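Local coordinates for protein pectate lyase (Pectobacterium carotovorum, PDB 4U49) that cleaves pectate, the galacturonan of plant cell walls, by calcium-dependent elimination, and probably acts on highly methylated pectins as well, at residues N166-E171 with I191-C196; E197-N202 with D226-Q231; A214-N219 with G248-L253; F244-Q249 with A274-T279; K252-C257 with R267-I272. All coordinates share one frame; numbering follows the deposited sequence.

How the contacts relate
All five contacts belong to the right-handed parallel beta-helix of a polysaccharide lyase family 3 enzyme. Contacts 1 and 4 pair neighbouring strands on one face of the helix, 167-169 with 184-192 and 244-247 with 274-277; between them, contact 3 joins the end of 213-216 to the turn that follows 244-247. Contact 2 pairs 200-202 with 229-230 on another face. Contact 5 differs, since its segments face each other across the interior and meet through side chains. Contacts 2, 3, 4 and 5 are largely buried, whereas contact 1 is partly open. Calcium ligands known for this protein, D194, I195 and N216, lie in contacts 1 and 3, where strands run into loops. Contacts 3 and 4 share G248 and Q249; contacts 3 and 5 share K252 and L253.

Contact 1 (N166-E171 with I191-C196); sequences NLRISE and IWEDIC
R168 leaves its backbone with CG opposite N (chi1 -171°) and then kinks at chi3 (-55°), which carries its guanidinium back over I191 and up to the carboxylate of E193. The two segments are neighbouring rungs of the parallel beta-helix, R168 beside I191 and I169 beside W192. I191 N donates to L167 O at 2.9 Å, I169 N to I191 O, and E193 N to I169 O just past the end of the strand. On the face with R168 and I191, the isoleucine lies under the guanidinium, CB over its flat side. R168 NH1 makes a salt bridge of 3.2 Å to E193 OE2, reached from above the carboxylate plane, with the two flat groups 74° apart. NH2 of the same arginine turns to L28 O on strand 24-31, so both terminal nitrogens have acceptors. Beyond the strands, a water joins E171 O to D194 O, close to where D194 and I195 are known to bind calcium; no calcium is bound in this chain. On the inward face I169 runs alongside W192, its terminal methyl CD1 coming obliquely to the indole, 3.3 Å from NE1 and 3.6 Å from CD1.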
# COMPACT_ATOMS: atom_id res chain seq x y z
N ASN A 166 -9.18 5.47 6.17
CA ASN A 166 -10.34 4.59 6.33
C ASN A 166 -11.27 4.62 5.12
O ASN A 166 -12.42 5.04 5.22
CB ASN A 166 -11.10 4.97 7.60
CG ASN A 166 -10.19 5.04 8.81
OD1 ASN A 166 -9.26 4.24 8.95
ND2 ASN A 166 -10.44 5.99 9.70
N LEU A 167 -10.76 4.17 3.98
CA LEU A 167 -11.51 4.23 2.73
C LEU A 167 -11.41 2.93 1.95
O LEU A 167 -10.36 2.29 1.91
CB LEU A 167 -11.00 5.39 1.86
CG LEU A 167 -11.58 5.51 0.45
CD1 LEU A 167 -13.06 5.86 0.49
CD2 LEU A 167 -10.80 6.53 -0.37
N ARG A 168 -12.52 2.53 1.34
CA ARG A 168 -12.53 1.40 0.44
C ARG A 168 -12.73 1.89 -0.98
O ARG A 168 -13.67 2.65 -1.26
CB ARG A 168 -13.64 0.41 0.83
CG ARG A 168 -13.61 -0.91 0.08
CD ARG A 168 -14.64 -1.88 0.65
NE ARG A 168 -14.46 -2.08 2.09
CZ ARG A 168 -13.82 -3.12 2.62
NH1 ARG A 168 -13.31 -4.06 1.85
NH2 ARG A 168 -13.71 -3.22 3.94
N ILE A 169 -11.84 1.51 -1.88
CA ILE A 169 -12.00 1.84 -3.29
C ILE A 169 -12.61 0.63 -3.97
O ILE A 169 -12.10 -0.48 -3.87
CB ILE A 169 -10.67 2.22 -3.94
CG1 ILE A 169 -10.12 3.49 -3.28
CG2 ILE A 169 -10.85 2.46 -5.44
CD1 ILE A 169 -8.80 3.96 -3.84
N SER A 170 -13.74 0.85 -4.65
CA SER A 170 -14.57 -0.24 -5.14
C SER A 170 -13.88 -1.07 -6.22
O SER A 170 -12.94 -0.62 -6.88
CB SER A 170 -15.89 0.30 -5.69
OG SER A 170 -15.70 0.85 -6.97
N GLU A 171 -14.39 -2.28 -6.38
CA GLU A 171 -13.87 -3.22 -7.37
C GLU A 171 -14.09 -2.71 -8.79
O GLU A 171 -13.23 -2.88 -9.66
CB GLU A 171 -14.52 -4.59 -7.17
CG GLU A 171 -13.98 -5.69 -8.05
CD GLU A 171 -14.56 -7.04 -7.69
OE1 GLU A 171 -15.62 -7.07 -7.04
OE2 GLU A 171 -13.96 -8.08 -8.05
N ILE A 191 -8.33 0.33 1.48
CA ILE A 191 -8.42 -0.99 0.87
C ILE A 191 -8.83 -0.86 -0.60
O ILE A 191 -9.93 -0.40 -0.91
CB ILE A 191 -9.41 -1.90 1.61
CG1 ILE A 191 -8.87 -2.22 3.01
CG2 ILE A 191 -9.65 -3.18 0.83
CD1 ILE A 191 -9.80 -3.09 3.85
N TRP A 192 -7.92 -1.24 -1.49
CA TRP A 192 -8.21 -1.33 -2.92
C TRP A 192 -8.76 -2.72 -3.23
O TRP A 192 -8.02 -3.70 -3.27
CB TRP A 192 -6.95 -1.08 -3.75
CG TRP A 192 -6.40 0.32 -3.70
CD1 TRP A 192 -6.58 1.30 -4.64
CD2 TRP A 192 -5.56 0.89 -2.69
NE1 TRP A 192 -5.92 2.45 -4.26
CE2 TRP A 192 -5.28 2.22 -3.07
CE3 TRP A 192 -5.02 0.40 -1.49
CZ2 TRP A 192 -4.49 3.07 -2.29
CZ3 TRP A 192 -4.24 1.25 -0.72
CH2 TRP A 192 -3.98 2.56 -1.13
N GLU A 193 -10.07 -2.81 -3.46
CA GLU A 193 -10.70 -4.10 -3.70
C GLU A 193 -10.24 -4.72 -5.01
O GLU A 193 -10.24 -5.94 -5.16
CB GLU A 193 -12.22 -3.96 -3.68
CG GLU A 193 -12.74 -3.46 -2.35
CD GLU A 193 -14.18 -3.86 -2.10
OE1 GLU A 193 -15.06 -3.44 -2.88
OE2 GLU A 193 -14.43 -4.59 -1.11
N ASP A 194 -9.85 -3.87 -5.96
CA ASP A 194 -9.29 -4.32 -7.22
C ASP A 194 -8.63 -3.15 -7.93
O ASP A 194 -9.32 -2.25 -8.42
CB ASP A 194 -10.38 -4.94 -8.11
CG ASP A 194 -9.81 -5.72 -9.29
OD1 ASP A 194 -8.82 -6.45 -9.09
OD2 ASP A 194 -10.35 -5.59 -10.41
N ILE A 195 -7.30 -3.15 -7.96
CA ILE A 195 -6.56 -2.09 -8.63
C ILE A 195 -6.94 -2.01 -10.10
O ILE A 195 -6.92 -3.01 -10.81
CB ILE A 195 -5.03 -2.30 -8.53
CG1 ILE A 195 -4.58 -2.24 -7.07
CG2 ILE A 195 -4.29 -1.25 -9.36
CD1 ILE A 195 -3.09 -2.46 -6.90
N CYS A 196 -7.31 -0.81 -10.54
CA CYS A 196 -7.61 -0.58 -11.94
C CYS A 196 -6.33 -0.16 -12.68
O CYS A 196 -5.59 -1.02 -13.16
CB CYS A 196 -8.71 0.48 -12.09
SG CYS A 196 -9.22 0.83 -13.79
O HOH W 1 -10.13 -0.92 -6.07
O HOH W 2 -11.18 -1.33 -10.27

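Contact 2 (E197-N202 with D226-Q231); sequences EDAATN and DKVLQQ
A199 N and A200 N both donate to V228 O, at 2.9 and 3.3 Å, and the pairing then settles into regular parallel beta-helix register, A200 beside L229 and T201 beside Q230. Q230 N donates to A200 O, and N202 N closes the ladder on Q230 O at 2.7 Å. Among the side chains, K227 and D198 carry the charge. K227 has its CG wedged between backbone N and carbonyl carbon (chi1 66°), and bends at chi2 and chi4 bring NZ round to D198 OD1 at 2.8 Å, from above the carboxylate plane. The same oxygen lies 3.2 Å from Q230 CB, so the aliphatic start of the glutamine packs against the carboxylate, then runs alongside T201, whose OG1 is 3.5 Å from that CB. Apolar groups fill the other side: A199 CB meets V228 CG1, and A200 CB meets L229 CD2 at 4.0 Å. A water held between E197 O and K227 N extends the join before the strands. The ion pair is thus set on a buried carboxylate, where the ammonium of K227 would be expected to stabilise the charge of D198, while methyl groups pack on the inward face of the same two rungs.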
# COMPACT_ATOMS: atom_id res chain seq x y z
N GLU A 197 -6.06 1.14 -12.75
CA GLU A 197 -4.84 1.61 -13.41
C GLU A 197 -3.65 1.59 -12.44
O GLU A 197 -2.71 0.81 -12.61
CB GLU A 197 -5.03 3.02 -13.97
CG GLU A 197 -3.84 3.52 -14.79
CD GLU A 197 -4.02 4.93 -15.31
OE1 GLU A 197 -5.13 5.49 -15.17
OE2 GLU A 197 -3.04 5.49 -15.85
N ASP A 198 -3.70 2.45 -11.43
CA ASP A 198 -2.73 2.43 -10.34
C ASP A 198 -3.47 2.40 -9.01
O ASP A 198 -4.66 2.72 -8.95
CB ASP A 198 -1.81 3.66 -10.39
CG ASP A 198 -0.99 3.73 -11.66
OD1 ASP A 198 0.11 3.13 -11.68
OD2 ASP A 198 -1.42 4.39 -12.62
N ALA A 199 -2.78 2.02 -7.95
CA ALA A 199 -3.35 2.14 -6.61
C ALA A 199 -3.14 3.55 -6.09
O ALA A 199 -4.06 4.18 -5.56
CB ALA A 199 -2.74 1.11 -5.66
N ALA A 200 -1.93 4.06 -6.26
CA ALA A 200 -1.59 5.40 -5.80
C ALA A 200 -0.51 6.01 -6.68
O ALA A 200 0.37 5.31 -7.18
CB ALA A 200 -1.13 5.36 -4.35
N THR A 201 -0.59 7.32 -6.87
CA THR A 201 0.32 8.04 -7.75
C THR A 201 0.87 9.28 -7.06
O THR A 201 0.10 10.09 -6.56
CB THR A 201 -0.38 8.45 -9.06
OG1 THR A 201 -0.85 7.27 -9.74
CG2 THR A 201 0.58 9.21 -9.96
N ASN A 202 2.19 9.42 -7.04
CA ASN A 202 2.81 10.52 -6.32
C ASN A 202 3.42 11.59 -7.23
O ASN A 202 4.34 11.31 -8.01
CB ASN A 202 3.89 9.98 -5.37
CG ASN A 202 4.49 11.07 -4.50
OD1 ASN A 202 3.92 12.14 -4.34
ND2 ASN A 202 5.65 10.78 -3.91
N ASP A 226 0.88 -4.60 -15.02
CA ASP A 226 0.24 -4.11 -13.81
C ASP A 226 1.25 -3.46 -12.88
O ASP A 226 2.38 -3.94 -12.72
CB ASP A 226 -0.49 -5.25 -13.08
CG ASP A 226 -1.65 -5.79 -13.88
OD1 ASP A 226 -1.93 -7.01 -13.79
OD2 ASP A 226 -2.30 -5.01 -14.61
N LYS A 227 0.86 -2.35 -12.26
CA LYS A 227 1.74 -1.64 -11.34
C LYS A 227 0.94 -0.99 -10.23
O LYS A 227 -0.16 -0.47 -10.45
CB LYS A 227 2.58 -0.60 -12.09
CG LYS A 227 1.77 0.54 -12.68
CD LYS A 227 2.28 0.94 -14.05
CE LYS A 227 1.65 2.24 -14.51
NZ LYS A 227 0.16 2.22 -14.38
N VAL A 228 1.48 -1.02 -9.02
CA VAL A 228 0.77 -0.54 -7.85
C VAL A 228 0.99 0.96 -7.62
O VAL A 228 0.04 1.71 -7.42
CB VAL A 228 1.22 -1.29 -6.58
CG1 VAL A 228 0.41 -0.83 -5.38
CG2 VAL A 228 1.08 -2.79 -6.79
N LEU A 229 2.25 1.37 -7.67
CA LEU A 229 2.62 2.74 -7.31
C LEU A 229 3.21 3.48 -8.50
O LEU A 229 3.91 2.91 -9.30
CB LEU A 229 3.63 2.73 -6.17
CG LEU A 229 3.15 2.09 -4.88
CD1 LEU A 229 4.23 2.09 -3.83
CD2 LEU A 229 1.89 2.79 -4.37
N GLN A 230 2.92 4.76 -8.62
CA GLN A 230 3.28 5.49 -9.81
C GLN A 230 3.84 6.80 -9.30
O GLN A 230 3.32 7.37 -8.34
CB GLN A 230 2.02 5.52 -10.67
CG GLN A 230 1.97 5.89 -12.13
CD GLN A 230 3.24 5.72 -12.89
OE1 GLN A 230 3.80 4.59 -12.99
NE2 GLN A 230 3.55 6.77 -13.66
N GLN A 231 4.97 7.22 -9.88
CA GLN A 231 5.77 8.32 -9.33
C GLN A 231 6.62 8.98 -10.40
O GLN A 231 7.79 8.64 -10.59
CB GLN A 231 6.68 7.82 -8.20
CG GLN A 231 7.38 8.92 -7.41
CD GLN A 231 8.24 8.38 -6.26
OE1 GLN A 231 7.89 7.39 -5.62
NE2 GLN A 231 9.39 9.02 -6.01
O HOH W 3 -1.88 -1.71 -12.71
O HOH W 4 -0.91 4.35 -16.11

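Contact 3 (A214-N219 with G248-L253); sequences AHNTTN and GQHGKL
Q249, H250 and N216 bury the most surface where two successive rungs of the parallel beta-helix run out into loops. N216 is a calcium ligand in another model of this protein, though the metal is absent from this chain. Its backbone O takes Q249 N at 2.8 Å, with the donor well above the carbonyl plane. The side chain returns the favour: a chi1 of -173° swings the amide away from the asparagine's own N, and N216 ND2 reaches Q249 O at 2.6 Å, the carbonyl lying in the amide plane. Backbone and amide of one asparagine therefore grip both the N-H and the carbonyl of Q249. Q249 CB lies 3.6 Å from T218 CG2, the two side chains crossing at about a right angle. Just before it, G248 CA comes up to N216 O in a CA-H...O contact of 3.5 Å. H250 slides beneath N216, whose CB sits over one face, toward the ring's rim. At the edge of the imidazole, NE2 is bonded to T247 O. That same nitrogen also makes a weak hydrogen bond to A214 O in the plane of the ring, at 3.2 Å.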
# COMPACT_ATOMS: atom_id res chain seq x y z
N ALA A 214 -4.20 -3.97 -0.89
CA ALA A 214 -4.49 -3.78 -2.31
C ALA A 214 -4.55 -5.10 -3.06
O ALA A 214 -3.56 -5.82 -3.16
CB ALA A 214 -3.45 -2.86 -2.94
N HIS A 215 -5.73 -5.42 -3.59
CA HIS A 215 -5.92 -6.63 -4.36
C HIS A 215 -5.79 -6.36 -5.85
O HIS A 215 -6.22 -5.32 -6.34
CB HIS A 215 -7.29 -7.25 -4.05
CG HIS A 215 -7.65 -8.38 -4.96
ND1 HIS A 215 -7.27 -9.68 -4.73
CD2 HIS A 215 -8.36 -8.40 -6.12
CE1 HIS A 215 -7.73 -10.45 -5.70
NE2 HIS A 215 -8.39 -9.70 -6.56
N ASN A 216 -5.19 -7.31 -6.57
CA ASN A 216 -5.08 -7.22 -8.02
C ASN A 216 -5.26 -8.58 -8.68
O ASN A 216 -4.95 -9.61 -8.08
CB ASN A 216 -3.73 -6.62 -8.42
CG ASN A 216 -3.64 -6.34 -9.91
OD1 ASN A 216 -4.24 -5.39 -10.41
ND2 ASN A 216 -2.88 -7.16 -10.63
N THR A 217 -5.78 -8.58 -9.90
CA THR A 217 -5.88 -9.79 -10.71
C THR A 217 -5.15 -9.57 -12.03
O THR A 217 -5.31 -8.52 -12.66
CB THR A 217 -7.34 -10.19 -11.00
OG1 THR A 217 -7.93 -9.22 -11.88
CG2 THR A 217 -8.15 -10.25 -9.72
N THR A 218 -4.36 -10.55 -12.46
CA THR A 218 -3.58 -10.42 -13.68
C THR A 218 -4.44 -10.41 -14.94
O THR A 218 -5.44 -11.13 -15.03
CB THR A 218 -2.54 -11.55 -13.82
OG1 THR A 218 -3.12 -12.78 -13.37
CG2 THR A 218 -1.30 -11.24 -12.99
N ASN A 219 -4.05 -9.57 -15.91
CA ASN A 219 -4.71 -9.47 -17.21
C ASN A 219 -6.24 -9.43 -17.15
O ASN A 219 -6.91 -10.40 -17.49
CB ASN A 219 -4.28 -10.64 -18.10
CG ASN A 219 -2.77 -10.75 -18.23
OD1 ASN A 219 -2.08 -9.76 -18.50
ND2 ASN A 219 -2.25 -11.96 -18.06
N GLY A 248 -3.51 -11.15 -4.07
CA GLY A 248 -3.84 -11.52 -5.43
C GLY A 248 -2.60 -11.66 -6.29
O GLY A 248 -1.55 -12.09 -5.82
N GLN A 249 -2.73 -11.30 -7.56
CA GLN A 249 -1.62 -11.43 -8.50
C GLN A 249 -1.23 -10.06 -9.04
O GLN A 249 -2.03 -9.37 -9.68
CB GLN A 249 -2.00 -12.37 -9.65
CG GLN A 249 -2.29 -13.81 -9.21
CD GLN A 249 -3.64 -13.95 -8.52
OE1 GLN A 249 -4.62 -13.31 -8.91
NE2 GLN A 249 -3.69 -14.79 -7.49
N HIS A 250 0.01 -9.66 -8.76
CA HIS A 250 0.49 -8.32 -9.09
C HIS A 250 1.59 -8.31 -10.15
O HIS A 250 2.20 -9.34 -10.44
CB HIS A 250 0.99 -7.62 -7.82
CG HIS A 250 -0.09 -7.22 -6.88
ND1 HIS A 250 -0.61 -5.94 -6.84
CD2 HIS A 250 -0.77 -7.93 -5.95
CE1 HIS A 250 -1.55 -5.88 -5.92
NE2 HIS A 250 -1.68 -7.07 -5.37
N GLY A 251 1.84 -7.14 -10.71
CA GLY A 251 2.92 -6.96 -11.67
C GLY A 251 4.15 -6.40 -10.99
O GLY A 251 5.03 -7.15 -10.56
N LYS A 252 4.22 -5.08 -10.91
CA LYS A 252 5.31 -4.40 -10.21
C LYS A 252 4.76 -3.55 -9.09
O LYS A 252 3.67 -2.98 -9.21
CB LYS A 252 6.10 -3.51 -11.18
CG LYS A 252 6.84 -4.25 -12.27
CD LYS A 252 7.64 -3.28 -13.14
CE LYS A 252 6.73 -2.41 -13.99
NZ LYS A 252 6.15 -3.19 -15.13
N LEU A 253 5.49 -3.45 -7.98
CA LEU A 253 5.10 -2.52 -6.94
C LEU A 253 5.43 -1.10 -7.36
O LEU A 253 4.61 -0.19 -7.22
CB LEU A 253 5.79 -2.84 -5.61
CG LEU A 253 5.51 -1.84 -4.48
CD1 LEU A 253 4.08 -1.98 -3.96
CD2 LEU A 253 6.51 -1.99 -3.35

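Contact 4 (F244-Q249 with A274-T279); sequences FTLTGQ and ATVNGT
L246 and V276 meet on the face turned into the beta-helix, L246 CD1 against V276 CG2 at 4.0 Å. Leucine CG stands anti to its carbonyl carbon (chi1 -62°), as does CG2 of the valine, and the two side chains approach at a slant. F244 and A274 precede them on that face, the alanine methyl lying against F244 O. The other face carries T245 and T275 side by side in a matching conformation: OG1 anti to the carbonyl carbon in each, chi1 -63° and -68°. T245 OG1 consequently rests 3.7 Å from T275 CB, and both hydroxyls also bond to N243. Farther on, T247 has swung its OG1 anti to the backbone N, toward D32 and Y36; Y36 is also the partner of N277 ND2. Between the strands T275 N donates to F244 O, L246 N to T275 O and N277 N to L246 O. Beyond them, a water takes G248 N and gives to N277 O, and T279 N reaches G248 O at 3.1 Å. Main-chain bonds thus fix the rungs in register, apolar side chains occupy the inward face, and the hydroxyls of T245, T247 and T275 and the N277 amide bond elsewhere in the protein.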
# COMPACT_ATOMS: atom_id res chain seq x y z
N PHE A 244 1.68 -2.38 4.85
CA PHE A 244 0.86 -2.32 3.64
C PHE A 244 0.95 -3.66 2.91
O PHE A 244 2.04 -4.19 2.71
CB PHE A 244 1.32 -1.16 2.75
CG PHE A 244 0.74 -1.17 1.36
CD1 PHE A 244 -0.59 -0.86 1.15
CD2 PHE A 244 1.55 -1.44 0.27
CE1 PHE A 244 -1.12 -0.84 -0.13
CE2 PHE A 244 1.02 -1.43 -1.02
CZ PHE A 244 -0.31 -1.13 -1.22
N THR A 245 -0.20 -4.22 2.55
CA THR A 245 -0.25 -5.60 2.06
C THR A 245 -0.85 -5.73 0.67
O THR A 245 -1.95 -5.25 0.40
CB THR A 245 -1.04 -6.51 3.03
OG1 THR A 245 -0.37 -6.56 4.30
CG2 THR A 245 -1.15 -7.93 2.47
N LEU A 246 -0.12 -6.40 -0.22
CA LEU A 246 -0.61 -6.73 -1.55
C LEU A 246 -1.18 -8.15 -1.55
O LEU A 246 -0.55 -9.08 -1.05
CB LEU A 246 0.51 -6.62 -2.59
CG LEU A 246 1.16 -5.25 -2.81
CD1 LEU A 246 2.25 -5.36 -3.88
CD2 LEU A 246 0.13 -4.22 -3.20
N THR A 247 -2.37 -8.31 -2.12
CA THR A 247 -2.95 -9.64 -2.25
C THR A 247 -3.39 -9.88 -3.70
O THR A 247 -3.62 -8.94 -4.46
CB THR A 247 -4.15 -9.84 -1.30
OG1 THR A 247 -4.64 -11.18 -1.43
CG2 THR A 247 -5.26 -8.86 -1.61
N GLY A 248 -3.51 -11.15 -4.07
CA GLY A 248 -3.84 -11.52 -5.43
C GLY A 248 -2.60 -11.66 -6.29
O GLY A 248 -1.55 -12.09 -5.82
N GLN A 249 -2.73 -11.30 -7.56
CA GLN A 249 -1.62 -11.43 -8.50
C GLN A 249 -1.23 -10.06 -9.04
O GLN A 249 -2.03 -9.37 -9.68
CB GLN A 249 -2.00 -12.37 -9.65
CG GLN A 249 -2.29 -13.81 -9.21
CD GLN A 249 -3.64 -13.95 -8.52
OE1 GLN A 249 -4.62 -13.31 -8.91
NE2 GLN A 249 -3.69 -14.79 -7.49
N ALA A 274 6.20 -3.91 4.46
CA ALA A 274 5.16 -4.31 3.52
C ALA A 274 5.11 -5.82 3.40
O ALA A 274 6.10 -6.50 3.67
CB ALA A 274 5.40 -3.68 2.15
N THR A 275 3.95 -6.34 2.99
CA THR A 275 3.77 -7.77 2.79
C THR A 275 3.15 -8.04 1.43
O THR A 275 2.19 -7.39 1.04
CB THR A 275 2.86 -8.38 3.87
OG1 THR A 275 3.54 -8.36 5.14
CG2 THR A 275 2.50 -9.82 3.53
N VAL A 276 3.72 -9.00 0.70
CA VAL A 276 3.09 -9.47 -0.53
C VAL A 276 2.56 -10.89 -0.31
O VAL A 276 3.32 -11.85 -0.35
CB VAL A 276 4.06 -9.46 -1.72
CG1 VAL A 276 3.37 -10.00 -2.98
CG2 VAL A 276 4.59 -8.05 -1.97
N ASN A 277 1.26 -11.00 -0.05
CA ASN A 277 0.63 -12.31 0.10
C ASN A 277 -0.03 -12.72 -1.21
O ASN A 277 -1.25 -12.70 -1.34
CB ASN A 277 -0.39 -12.31 1.23
CG ASN A 277 -0.78 -13.72 1.64
OD1 ASN A 277 0.05 -14.62 1.69
ND2 ASN A 277 -2.06 -13.92 1.93
N GLY A 278 0.80 -13.08 -2.17
CA GLY A 278 0.34 -13.45 -3.49
C GLY A 278 1.54 -13.49 -4.40
O GLY A 278 2.68 -13.65 -3.94
N THR A 279 1.30 -13.35 -5.70
CA THR A 279 2.39 -13.36 -6.66
C THR A 279 2.68 -11.95 -7.16
O THR A 279 1.77 -11.12 -7.27
CB THR A 279 2.08 -14.28 -7.84
OG1 THR A 279 0.90 -13.82 -8.51
CG2 THR A 279 1.85 -15.70 -7.36
O HOH W 5 -3.35 -13.78 -2.80

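Contact 5 (K252-C257 with R267-I272); sequences KLWRSC and RNLTII
Apolar packing comes first: L269 lies across the indole of W254, its CB over the centre of the six-membered ring, 3.7 Å from the centroid and only 8° off the normal, a clear CH-pi contact. The side chains slide past each other in opposite directions, and L269 CD1 and CD2 continue along the ring, CD1 reaching W254 CD1 at 3.9 Å. The tryptophan's first torsion (chi1 -171°) turns the indole away from its own N and into the interior of the beta-helix, between strands 252-255 and 267-271. Next to it L253 and I271 meet tip to tip, CD2 to CD1, at 3.6 Å. Across the interior the two chains run in nearly opposite directions, and no backbone ladder joins them.

Polar contacts gather at the other end. R267 stretches straight from CG to NE and delivers NH1 to S256 OG at 2.9 Å, the hydroxyl lying in the guanidinium plane. D292 holds the same serine oxygen, while N232 O and N263 take NE and NH2 of the arginine. R267 O meets the indole at its edge, 3.5 Å from CH2, and W254 NE1 bonds to Q231. Just beyond S256, C257 is tied to C260 by a disulfide. Buried polar groups are therefore supplied with partners: the guanidinium is fixed in its orientation by acceptors on NE, NH1 and NH2, while the indole is gripped by contacts on its face and at its edge.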
# COMPACT_ATOMS: atom_id res chain seq x y z
N LYS A 252 4.22 -5.08 -10.91
CA LYS A 252 5.31 -4.40 -10.21
C LYS A 252 4.76 -3.55 -9.09
O LYS A 252 3.67 -2.98 -9.21
CB LYS A 252 6.10 -3.51 -11.18
CG LYS A 252 6.84 -4.25 -12.27
CD LYS A 252 7.64 -3.28 -13.14
CE LYS A 252 6.73 -2.41 -13.99
NZ LYS A 252 6.15 -3.19 -15.13
N LEU A 253 5.49 -3.45 -7.98
CA LEU A 253 5.10 -2.52 -6.94
C LEU A 253 5.43 -1.10 -7.36
O LEU A 253 4.61 -0.19 -7.22
CB LEU A 253 5.79 -2.84 -5.61
CG LEU A 253 5.51 -1.84 -4.48
CD1 LEU A 253 4.08 -1.98 -3.96
CD2 LEU A 253 6.51 -1.99 -3.35
N TRP A 254 6.62 -0.92 -7.91
CA TRP A 254 7.17 0.42 -8.12
C TRP A 254 8.34 0.38 -9.11
O TRP A 254 9.26 -0.43 -8.97
CB TRP A 254 7.62 1.00 -6.78
CG TRP A 254 8.02 2.44 -6.78
CD1 TRP A 254 7.23 3.51 -6.50
CD2 TRP A 254 9.33 2.96 -7.03
NE1 TRP A 254 7.96 4.67 -6.57
CE2 TRP A 254 9.25 4.36 -6.90
CE3 TRP A 254 10.56 2.38 -7.35
CZ2 TRP A 254 10.36 5.19 -7.08
CZ3 TRP A 254 11.65 3.20 -7.54
CH2 TRP A 254 11.54 4.59 -7.40
N ARG A 255 8.29 1.25 -10.11
CA ARG A 255 9.40 1.37 -11.07
C ARG A 255 9.54 2.81 -11.53
O ARG A 255 8.62 3.37 -12.14
CB ARG A 255 9.18 0.44 -12.27
CG ARG A 255 10.02 0.78 -13.51
CD ARG A 255 11.46 0.30 -13.41
NE ARG A 255 12.10 0.24 -14.72
CZ ARG A 255 13.05 1.07 -15.15
NH1 ARG A 255 13.57 0.93 -16.36
NH2 ARG A 255 13.49 2.05 -14.36
N SER A 256 10.68 3.42 -11.22
CA SER A 256 11.02 4.72 -11.76
C SER A 256 11.10 4.61 -13.28
O SER A 256 11.75 3.69 -13.80
CB SER A 256 12.34 5.22 -11.18
OG SER A 256 12.74 6.45 -11.77
N CYS A 257 10.44 5.51 -13.98
CA CYS A 257 10.31 5.39 -15.43
C CYS A 257 11.67 5.35 -16.12
O CYS A 257 12.52 6.21 -15.91
CB CYS A 257 9.48 6.54 -15.99
SG CYS A 257 9.18 6.32 -17.75
N ARG A 267 14.20 9.71 -8.11
CA ARG A 267 12.88 9.29 -7.65
C ARG A 267 13.10 8.25 -6.56
O ARG A 267 13.72 7.22 -6.80
CB ARG A 267 12.05 8.71 -8.80
CG ARG A 267 11.83 9.65 -9.97
CD ARG A 267 10.86 9.04 -10.96
NE ARG A 267 10.64 9.91 -12.12
CZ ARG A 267 11.17 9.69 -13.31
NH1 ARG A 267 11.95 8.63 -13.51
NH2 ARG A 267 10.91 10.52 -14.32
N ASN A 268 12.60 8.52 -5.36
CA ASN A 268 12.94 7.69 -4.21
C ASN A 268 11.77 6.88 -3.66
O ASN A 268 10.63 7.34 -3.64
CB ASN A 268 13.52 8.56 -3.10
CG ASN A 268 14.80 9.25 -3.52
OD1 ASN A 268 15.63 8.67 -4.22
ND2 ASN A 268 14.97 10.50 -3.10
N LEU A 269 12.08 5.67 -3.22
CA LEU A 269 11.12 4.78 -2.59
C LEU A 269 11.67 4.27 -1.27
O LEU A 269 12.82 3.83 -1.21
CB LEU A 269 10.78 3.60 -3.50
CG LEU A 269 9.90 2.51 -2.87
CD1 LEU A 269 8.45 2.97 -2.80
CD2 LEU A 269 10.01 1.19 -3.62
N THR A 270 10.87 4.33 -0.22
CA THR A 270 11.25 3.69 1.03
C THR A 270 10.16 2.74 1.49
O THR A 270 9.03 3.16 1.75
CB THR A 270 11.54 4.71 2.14
OG1 THR A 270 12.61 5.57 1.73
CG2 THR A 270 11.94 4.00 3.42
N ILE A 271 10.49 1.46 1.57
CA ILE A 271 9.58 0.48 2.13
C ILE A 271 9.99 0.23 3.57
O ILE A 271 10.96 -0.46 3.83
CB ILE A 271 9.59 -0.85 1.35
CG1 ILE A 271 9.19 -0.63 -0.11
CG2 ILE A 271 8.65 -1.85 2.01
CD1 ILE A 271 9.23 -1.90 -0.93
N ILE A 272 9.25 0.83 4.50
CA ILE A 272 9.53 0.61 5.92
C ILE A 272 9.04 -0.78 6.32
O ILE A 272 9.74 -1.53 7.00
CB ILE A 272 8.87 1.69 6.79
CG1 ILE A 272 9.39 3.08 6.39
CG2 ILE A 272 9.15 1.42 8.27
CD1 ILE A 272 8.94 4.21 7.30